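PDB 5ANZ: soluble lytic transglycosylase B3 from Pseudomonas aeruginosa, which probably cleaves the glycan strands of peptidoglycan as a calcium-binding lytic transglycosylase in the turnover of the bacterial cell wall. Local coordinates for residues Thr271-Leu276 with Gln300-Leu305. Numbering follows the deposited sequence.
Sequences TIRKPL and QASLLL
Lys274 and Ala301 form an antiparallel hydrogen-bonded pair where the short strand 274-275 is added to the outer side of strand 300-304, at one margin of the five-stranded antiparallel sheet in this lysozyme-like transglycosylase domain. Two backbone bonds join them: Lys274 N to Ala301 O (2.9 Å), nearly straight at 162°, and Ala301 N to Lys274 O (2.8 Å), where the donor stands above the carbonyl plane. Ala301 O is also gripped by the indole NH of Trp279, and the CA of Arg273 adds a CH···O contact to it. The next pair, Pro275 with Gln300, is a non-hydrogen-bonded one, a place where proline's missing NH costs nothing. There the proline ring and the glutamine side chain lie side by side, pointing the same way; Gln300 bends at chi2 (-71°), which brings its amide alongside the ring. On the face of Ala301, the small methyl CB receives CD2 of Leu276 at 3.6 Å. This leucine, in the first turn of helix 276-280 with Pro275 as its N-cap residue, also packs on Leu315 of strand 313-316, the neighbour of strand 300-304 on its other side, tying helix to sheet. In the other direction the backbones are still close at Arg273 and Ser302, and the short side chain of Ser302 reaches the carbonyl of Ile272. With chi1 at -60°, OG sits beside its own backbone N, 2.7 Å from Ile272 O; Leu270 O is a second possible acceptor for its single proton. The aliphatic part of Arg273 runs past this hydroxyl, CG lying 3.1 Å from Ser302 OG. A water accepts from Leu303 N at 2.8 Å and lies equally near Ile272 O, to which it may donate.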
loop_
_atom_site.group_PDB
_atom_site.type_symbol
_atom_site.label_atom_id
_atom_site.label_comp_id
_atom_site.label_asym_id
_atom_site.label_seq_id
_atom_site.Cartn_x
_atom_site.Cartn_y
_atom_site.Cartn_z
ATOM N N THR A 271 -14.137 4.795 -6.833
ATOM C CA THR A 271 -15.377 4.066 -7.089
ATOM C C THR A 271 -16.097 4.563 -8.337
ATOM O O THR A 271 -17.066 3.948 -8.794
ATOM C CB THR A 271 -16.352 4.186 -5.913
ATOM O OG1 THR A 271 -16.583 5.575 -5.642
ATOM C CG2 THR A 271 -15.785 3.509 -4.680
ATOM N N ILE A 272 -15.649 5.700 -8.861
ATOM C CA ILE A 272 -16.191 6.218 -10.112
ATOM C C ILE A 272 -15.238 5.806 -11.228
ATOM O O ILE A 272 -14.071 6.203 -11.242
ATOM C CB ILE A 272 -16.369 7.750 -10.091
ATOM C CG1 ILE A 272 -17.375 8.163 -9.011
ATOM C CG2 ILE A 272 -16.824 8.258 -11.461
ATOM C CD1 ILE A 272 -17.683 9.649 -8.990
ATOM N N ARG A 273 -15.719 4.968 -12.137
ATOM C CA ARG A 273 -14.902 4.536 -13.263
ATOM C C ARG A 273 -15.614 4.817 -14.582
ATOM O O ARG A 273 -16.831 4.648 -14.700
ATOM C CB ARG A 273 -14.547 3.052 -13.135
ATOM C CG ARG A 273 -13.667 2.766 -11.932
ATOM C CD ARG A 273 -13.094 1.356 -11.963
ATOM N NE ARG A 273 -14.095 0.349 -11.634
ATOM C CZ ARG A 273 -14.391 -0.022 -10.395
ATOM N NH1 ARG A 273 -13.768 0.542 -9.368
ATOM N NH2 ARG A 273 -15.314 -0.952 -10.184
ATOM N N LYS A 274 -14.840 5.270 -15.560
ATOM C CA LYS A 274 -15.357 5.638 -16.866
ATOM C C LYS A 274 -14.368 5.198 -17.928
ATOM O O LYS A 274 -13.161 5.226 -17.690
ATOM C CB LYS A 274 -15.579 7.151 -16.954
ATOM C CG LYS A 274 -16.656 7.693 -16.033
ATOM C CD LYS A 274 -16.787 9.193 -16.211
ATOM C CE LYS A 274 -17.661 9.798 -15.133
ATOM N NZ LYS A 274 -19.049 9.270 -15.177
ATOM N N PRO A 275 -14.866 4.789 -19.103
ATOM C CA PRO A 275 -13.916 4.479 -20.175
ATOM C C PRO A 275 -13.080 5.706 -20.515
ATOM O O PRO A 275 -13.570 6.826 -20.380
ATOM C CB PRO A 275 -14.814 4.087 -21.350
ATOM C CG PRO A 275 -16.155 3.778 -20.736
ATOM C CD PRO A 275 -16.270 4.643 -19.530
ATOM N N LEU A 276 -11.833 5.504 -20.925
ATOM C CA LEU A 276 -10.966 6.622 -21.296
ATOM C C LEU A 276 -11.628 7.506 -22.355
ATOM O O LEU A 276 -11.471 8.727 -22.343
ATOM C CB LEU A 276 -9.622 6.114 -21.810
ATOM C CG LEU A 276 -8.706 5.490 -20.762
ATOM C CD1 LEU A 276 -7.403 5.080 -21.410
ATOM C CD2 LEU A 276 -8.463 6.463 -19.616
ATOM N N GLN A 300 -11.551 1.094 -18.448
ATOM C CA GLN A 300 -12.151 1.829 -17.345
ATOM C C GLN A 300 -11.080 2.531 -16.529
ATOM O O GLN A 300 -10.048 1.945 -16.195
ATOM C CB GLN A 300 -12.962 0.899 -16.446
ATOM C CG GLN A 300 -14.165 0.280 -17.123
ATOM C CD GLN A 300 -15.269 1.281 -17.370
ATOM O OE1 GLN A 300 -15.451 2.220 -16.600
ATOM N NE2 GLN A 300 -16.014 1.086 -18.450
ATOM N N ALA A 301 -11.320 3.793 -16.204
ATOM C CA ALA A 301 -10.341 4.537 -15.412
ATOM C C ALA A 301 -11.016 5.457 -14.407
ATOM O O ALA A 301 -12.152 5.875 -14.607
ATOM C CB ALA A 301 -9.412 5.335 -16.335
ATOM N N SER A 302 -10.300 5.775 -13.334
ATOM C CA SER A 302 -10.741 6.720 -12.314
ATOM C C SER A 302 -9.798 7.910 -12.286
ATOM O O SER A 302 -8.625 7.777 -12.646
ATOM C CB SER A 302 -10.775 6.073 -10.926
ATOM O OG SER A 302 -11.662 4.968 -10.906
ATOM N N LEU A 303 -10.318 9.053 -11.847
ATOM C CA LEU A 303 -9.526 10.276 -11.708
ATOM C C LEU A 303 -8.943 10.411 -10.302
ATOM O O LEU A 303 -9.676 10.396 -9.305
ATOM C CB LEU A 303 -10.381 11.500 -12.039
ATOM C CG LEU A 303 -9.768 12.856 -11.695
ATOM C CD1 LEU A 303 -8.551 13.112 -12.553
ATOM C CD2 LEU A 303 -10.810 13.958 -11.891
ATOM N N LEU A 304 -7.615 10.526 -10.229
ATOM C CA LEU A 304 -6.922 10.724 -8.966
ATOM C C LEU A 304 -6.310 12.129 -8.859
ATOM O O LEU A 304 -5.573 12.563 -9.750
ATOM C CB LEU A 304 -5.833 9.664 -8.809
ATOM C CG LEU A 304 -4.954 9.653 -7.561
ATOM C CD1 LEU A 304 -5.728 9.218 -6.328
ATOM C CD2 LEU A 304 -3.776 8.730 -7.810
ATOM N N LEU A 305 -6.634 12.834 -7.776
ATOM C CA LEU A 305 -6.075 14.160 -7.500
ATOM C C LEU A 305 -5.372 14.173 -6.142
ATOM O O LEU A 305 -5.971 14.588 -5.150
ATOM C CB LEU A 305 -7.166 15.233 -7.493
ATOM C CG LEU A 305 -7.860 15.673 -8.778
ATOM C CD1 LEU A 305 -9.043 16.571 -8.446
ATOM C CD2 LEU A 305 -6.875 16.408 -9.668
HETATM O O HOH W 1 -13.049 8.859 -11.108
HETATM O O HOH W 2 -10.857 2.255 -9.603
#